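Local coordinates for 27kDa outer membrane protein (Silicibacter pomeroyi, PDB 3GYK), which probably acts as a thiol-disulfide oxidoreductase through its DsbA-like thioredoxin domain, the part of the longer protein seen here, at residues N13-G18 / T127-Q132; A75-Q80 / E115-D120. One frame throughout, in Å; residues are numbered along the deposited sequence. Where two conformers were deposited one is given.

Overall arrangement
Both contacts join parts of a DsbA-like thioredoxin fold, in which a run of helices from 66 to 140 is inserted in the chain between strands 54-60 and 147-150 of the central sheet. Contact 1 ties the approach to edge strand 16-18 to helix 124-140; contact 2, about 14 Å away between centres, packs residues 75-80, the C-terminal part of helix 66-77 and what follows, against helix 114-120. The two meet directly: Asn-13 OD1 lies 2.9 Å from Arg-79 NH1, a probable hydrogen bond, and Leu-76 CD1 packs 3.7 Å from His-129 CD2. Cys-34 and Cys-37 form a CxxC pattern at the start of helix 35-50, consistent with a thioredoxin-type redox centre, and belong to neither contact.

Contact 1: residues N13-G18 / T127-Q132; sequences NAPVLG and TAHIAQ
His-129 points its ring at the backbone of Asn-13, and ND1 donates a hydrogen bond of 2.8 Å to Asn-13 O. The N-H...O angle is 153°; the oxygen lies near the ring plane, while the donor is tilted out of the carbonyl plane. Ala-14 CA sits at the same ring's edge, 3.9 Å from CE1, and Pro-15 CD approaches CE1 obliquely at the same distance. The Asn-13 amide stands almost perpendicular to the imidazole, with ND2 3.6 Å from His-129 CB. With CG of His-129 anti to the residue's own backbone N (chi1 175°), the ring is carried out toward the 13-18 segment. A second bond, from Glu-60 N to NE2, fixes the ring from its other nitrogen, consistent with a neutral imidazole protonated on ND1. Replacing His-129 by leucine would probably leave both Asn-13 O and Glu-60 N without their side-chain partner. The Asn-13 side chain is itself held, OD1 by Arg-79 and ND2 by Glu-125 O. Pro-15 and Leu-17 pair with strand 54-60 through backbone bonds, Ile-130 touches Arg-73 of helix 66-77, and Pro-15 touches Tyr-84 of helix 84-92.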
loop_
_atom_site.group_PDB
_atom_site.type_symbol
_atom_site.label_atom_id
_atom_site.label_comp_id
_atom_site.label_asym_id
_atom_site.label_seq_id
_atom_site.Cartn_x
_atom_site.Cartn_y
_atom_site.Cartn_z
ATOM N N ASN A 13 -9.020 8.034 -3.156
ATOM C CA ASN A 13 -7.621 8.371 -3.417
ATOM C C ASN A 13 -6.674 7.297 -2.855
ATOM O O ASN A 13 -5.456 7.468 -2.849
ATOM C CB ASN A 13 -7.305 9.788 -2.870
ATOM C CG ASN A 13 -6.004 10.408 -3.463
ATOM O OD1 ASN A 13 -5.555 10.053 -4.588
ATOM N ND2 ASN A 13 -5.435 11.382 -2.730
ATOM N N ALA A 14 -7.236 6.173 -2.391
ATOM C CA ALA A 14 -6.398 5.063 -1.903
ATOM C C ALA A 14 -6.535 3.887 -2.859
ATOM O O ALA A 14 -7.662 3.436 -3.119
ATOM C CB ALA A 14 -6.839 4.650 -0.466
ATOM N N PRO A 15 -5.406 3.374 -3.381
ATOM C CA PRO A 15 -5.547 2.248 -4.315
ATOM C C PRO A 15 -6.271 1.038 -3.729
ATOM O O PRO A 15 -6.106 0.710 -2.557
ATOM C CB PRO A 15 -4.101 1.870 -4.646
ATOM C CG PRO A 15 -3.322 3.149 -4.416
ATOM C CD PRO A 15 -4.004 3.828 -3.250
ATOM N N VAL A 16 -7.046 0.378 -4.581
ATOM C CA VAL A 16 -7.741 -0.840 -4.214
ATOM C C VAL A 16 -7.213 -1.987 -5.080
ATOM O O VAL A 16 -7.230 -1.898 -6.312
ATOM C CB VAL A 16 -9.262 -0.690 -4.436
ATOM C CG1 VAL A 16 -9.986 -2.040 -4.240
ATOM C CG2 VAL A 16 -9.835 0.386 -3.478
ATOM N N LEU A 17 -6.753 -3.047 -4.426
ATOM C CA LEU A 17 -6.336 -4.277 -5.090
ATOM C C LEU A 17 -7.206 -5.428 -4.619
ATOM O O LEU A 17 -8.090 -5.228 -3.804
ATOM C CB LEU A 17 -4.858 -4.575 -4.788
ATOM C CG LEU A 17 -3.842 -3.673 -5.500
ATOM C CD1 LEU A 17 -3.816 -2.284 -4.883
ATOM C CD2 LEU A 17 -2.458 -4.321 -5.353
ATOM N N GLY A 18 -6.985 -6.631 -5.161
ATOM C CA GLY A 18 -7.781 -7.793 -4.740
ATOM C C GLY A 18 -9.172 -7.627 -5.321
ATOM O O GLY A 18 -9.335 -7.089 -6.431
ATOM N N THR A 127 0.233 14.487 -2.788
ATOM C CA THR A 127 0.437 15.089 -1.471
ATOM C C THR A 127 -0.731 14.787 -0.512
ATOM O O THR A 127 -0.493 14.400 0.646
ATOM C CB THR A 127 0.637 16.578 -1.605
ATOM O OG1 THR A 127 1.813 16.798 -2.404
ATOM C CG2 THR A 127 0.815 17.221 -0.232
ATOM N N ALA A 128 -1.970 14.934 -1.012
ATOM C CA ALA A 128 -3.167 14.680 -0.206
ATOM C C ALA A 128 -3.193 13.233 0.295
ATOM O O ALA A 128 -3.527 12.995 1.475
ATOM C CB ALA A 128 -4.483 15.044 -0.963
ATOM N N HIS A 129 -2.839 12.273 -0.556
ATOM C CA HIS A 129 -2.822 10.860 -0.107
ATOM C C HIS A 129 -1.818 10.667 1.033
ATOM O O HIS A 129 -2.124 10.108 2.087
ATOM C CB HIS A 129 -2.486 9.901 -1.242
ATOM C CG HIS A 129 -2.352 8.475 -0.799
ATOM N ND1 HIS A 129 -3.345 7.542 -1.002
ATOM C CD2 HIS A 129 -1.366 7.835 -0.114
ATOM C CE1 HIS A 129 -2.962 6.377 -0.492
ATOM N NE2 HIS A 129 -1.774 6.535 0.067
ATOM N N ILE A 130 -0.593 11.123 0.818
ATOM C CA ILE A 130 0.456 10.876 1.822
ATOM C C ILE A 130 0.122 11.560 3.141
ATOM O O ILE A 130 0.323 10.971 4.214
ATOM C CB ILE A 130 1.841 11.297 1.270
ATOM C CG1 ILE A 130 2.238 10.389 0.093
ATOM C CG2 ILE A 130 2.904 11.218 2.377
ATOM C CD1 ILE A 130 3.406 10.948 -0.793
ATOM N N ALA A 131 -0.403 12.781 3.086
ATOM C CA ALA A 131 -0.791 13.485 4.302
ATOM C C ALA A 131 -1.883 12.730 5.057
ATOM O O ALA A 131 -1.870 12.676 6.298
ATOM C CB ALA A 131 -1.273 14.901 3.982
ATOM N N GLN A 132 -2.843 12.172 4.300
ATOM C CA GLN A 132 -3.913 11.394 4.950
ATOM C C GLN A 132 -3.377 10.083 5.517
ATOM O O GLN A 132 -3.858 9.631 6.563
ATOM C CB GLN A 132 -5.077 11.159 3.957
ATOM C CG GLN A 132 -6.228 10.282 4.471
ATOM C CD GLN A 132 -6.987 10.859 5.647
ATOM O OE1 GLN A 132 -6.620 11.887 6.231
ATOM N NE2 GLN A 132 -8.123 10.208 5.983
#

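Contact 2: residues A75-Q80 / E115-D120; sequences ALAARQ and EQLQRD
Asp-120 faces Ala-77 and Gln-80 across the meeting of two helical segments. Its CB rests 3.7 Å from Ala-77 CB, a close approach allowed by the small alanine; the alpha carbons of the two residues are only 5.2 Å apart. From there CG turns beside its own backbone N (chi1 -68°) and lies 4.0 Å from Gln-80 CG. At the tip, OD2 reaches the aliphatic base of Gln-80, 3.4 Å from CB, with the Gln-80 amide turned nearly perpendicular to the carboxylate. OD2 also receives two hydrogen bonds. Gln-116 NE2, one helical turn earlier, donates to its syn lone pair at 3.1 Å, and a water donates at 2.6 Å. The same water gives its other hydrogen to Ala-77 O, bridging the two segments. Beside this polar strip, Leu-117 CD1 packs 3.8 Å from Ala-77 CB and also touches Ala-78, whose methyl meets Phe-87 and Leu-112 farther out. Direct contact between the segments is thus van der Waals packing, chiefly of Ala-77 and the aliphatic part of Gln-80, with Ala-78 adding less, while polar linkage passes through water: two acceptors, the carboxylate and the Ala-77 carbonyl, face one another and are reconciled by a shared donor.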
loop_
_atom_site.group_PDB
_atom_site.type_symbol
_atom_site.label_atom_id
_atom_site.label_comp_id
_atom_site.label_asym_id
_atom_site.label_seq_id
_atom_site.Cartn_x
_atom_site.Cartn_y
_atom_site.Cartn_z
ATOM N N ALA A 75 4.925 6.005 -7.141
ATOM C CA ALA A 75 3.917 4.961 -7.189
ATOM C C ALA A 75 2.530 5.571 -7.364
ATOM O O ALA A 75 1.779 5.150 -8.250
ATOM C CB ALA A 75 3.989 4.065 -5.908
ATOM N N LEU A 76 2.189 6.568 -6.550
ATOM C CA LEU A 76 0.872 7.202 -6.670
ATOM C C LEU A 76 0.711 7.841 -8.044
ATOM O O LEU A 76 -0.369 7.750 -8.633
ATOM C CB LEU A 76 0.643 8.238 -5.564
ATOM C CG LEU A 76 0.503 7.613 -4.165
ATOM C CD1 LEU A 76 0.695 8.674 -3.047
ATOM C CD2 LEU A 76 -0.846 6.850 -4.029
ATOM N N ALA A 77 1.774 8.482 -8.558
ATOM C CA ALA A 77 1.723 9.045 -9.916
ATOM C C ALA A 77 1.457 7.988 -11.000
ATOM O O ALA A 77 0.845 8.298 -12.035
ATOM C CB ALA A 77 3.022 9.854 -10.255
ATOM N N ALA A 78 1.922 6.757 -10.779
ATOM C CA ALA A 78 1.737 5.689 -11.765
ATOM C C ALA A 78 0.261 5.341 -11.995
ATOM O O ALA A 78 -0.090 4.720 -13.012
ATOM C CB ALA A 78 2.526 4.434 -11.379
ATOM N N ARG A 79 -0.606 5.747 -11.070
ATOM C CA ARG A 79 -2.054 5.556 -11.295
ATOM C C ARG A 79 -2.507 6.241 -12.586
ATOM O O ARG A 79 -3.413 5.750 -13.279
ATOM C CB ARG A 79 -2.865 6.078 -10.110
ATOM C CG ARG A 79 -2.644 5.272 -8.829
ATOM C CD ARG A 79 -3.337 5.908 -7.626
ATOM N NE ARG A 79 -2.931 7.293 -7.354
ATOM C CZ ARG A 79 -3.505 8.053 -6.428
ATOM N NH1 ARG A 79 -4.483 7.543 -5.691
ATOM N NH2 ARG A 79 -3.123 9.318 -6.266
ATOM N N GLN A 80 -1.868 7.363 -12.928
ATOM C CA GLN A 80 -2.260 8.134 -14.101
ATOM C C GLN A 80 -1.958 7.394 -15.395
ATOM O O GLN A 80 -2.513 7.724 -16.443
ATOM C CB GLN A 80 -1.596 9.521 -14.114
ATOM C CG GLN A 80 -1.915 10.382 -12.890
ATOM C CD GLN A 80 -3.389 10.323 -12.514
ATOM O OE1 GLN A 80 -4.255 10.571 -13.359
ATOM N NE2 GLN A 80 -3.683 9.973 -11.243
ATOM N N GLU A 115 9.076 10.799 -17.789
ATOM C CA GLU A 115 8.902 12.247 -17.902
ATOM C C GLU A 115 7.485 12.650 -17.454
ATOM O O GLU A 115 7.306 13.608 -16.699
ATOM C CB GLU A 115 9.214 12.715 -19.326
ATOM C CG GLU A 115 10.613 12.322 -19.810
ATOM C CD GLU A 115 10.873 12.672 -21.272
ATOM O OE1 GLU A 115 9.928 13.074 -21.989
ATOM O OE2 GLU A 115 12.033 12.540 -21.715
ATOM N N GLN A 116 6.487 11.886 -17.888
ATOM C CA GLN A 116 5.117 12.079 -17.418
ATOM C C GLN A 116 4.992 11.725 -15.934
ATOM O O GLN A 116 4.375 12.479 -15.175
ATOM C CB GLN A 116 4.119 11.272 -18.227
ATOM C CG GLN A 116 2.681 11.612 -17.855
ATOM C CD GLN A 116 1.695 10.583 -18.357
ATOM O OE1 GLN A 116 1.930 9.931 -19.385
ATOM N NE2 GLN A 116 0.580 10.424 -17.634
ATOM N N LEU A 117 5.583 10.590 -15.533
ATOM C CA LEU A 117 5.571 10.172 -14.138
ATOM C C LEU A 117 6.069 11.296 -13.237
ATOM O O LEU A 117 5.447 11.609 -12.235
ATOM C CB LEU A 117 6.438 8.919 -13.925
ATOM C CG LEU A 117 6.284 8.212 -12.588
ATOM C CD1 LEU A 117 4.949 7.468 -12.563
ATOM C CD2 LEU A 117 7.443 7.246 -12.390
ATOM N N GLN A 118 7.196 11.906 -13.601
ATOM C CA GLN A 118 7.772 12.956 -12.759
ATOM C C GLN A 118 6.933 14.239 -12.721
ATOM O O GLN A 118 6.942 14.922 -11.687
ATOM C CB GLN A 118 9.247 13.216 -13.110
ATOM C CG GLN A 118 10.109 12.021 -12.732
ATOM C CD GLN A 118 11.577 12.214 -12.979
ATOM O OE1 GLN A 118 12.324 12.549 -12.060
ATOM N NE2 GLN A 118 12.014 11.983 -14.212
ATOM N N ARG A 119 6.205 14.543 -13.804
ATOM C CA ARG A 119 5.231 15.646 -13.816
ATOM C C ARG A 119 4.112 15.310 -12.829
ATOM O O ARG A 119 3.745 16.124 -11.971
ATOM C CB ARG A 119 4.608 15.857 -15.211
ATOM C CG ARG A 119 5.431 16.666 -16.204
ATOM C CD ARG A 119 4.592 17.080 -17.424
ATOM N NE ARG A 119 4.005 15.939 -18.132
ATOM C CZ ARG A 119 4.575 15.328 -19.168
ATOM N NH1 ARG A 119 5.748 15.745 -19.625
ATOM N NH2 ARG A 119 3.971 14.307 -19.761
ATOM N N ASP A 120 3.583 14.093 -12.960
ATOM C CA ASP A 120 2.440 13.653 -12.159
ATOM C C ASP A 120 2.784 13.505 -10.672
ATOM O O ASP A 120 1.898 13.588 -9.812
ATOM C CB ASP A 120 1.832 12.358 -12.729
ATOM C CG ASP A 120 1.161 12.572 -14.090
ATOM O OD1 ASP A 120 0.821 13.731 -14.427
ATOM O OD2 ASP A 120 0.975 11.579 -14.828
HETATM O O HOH W 1 2.166 9.276 -14.333
#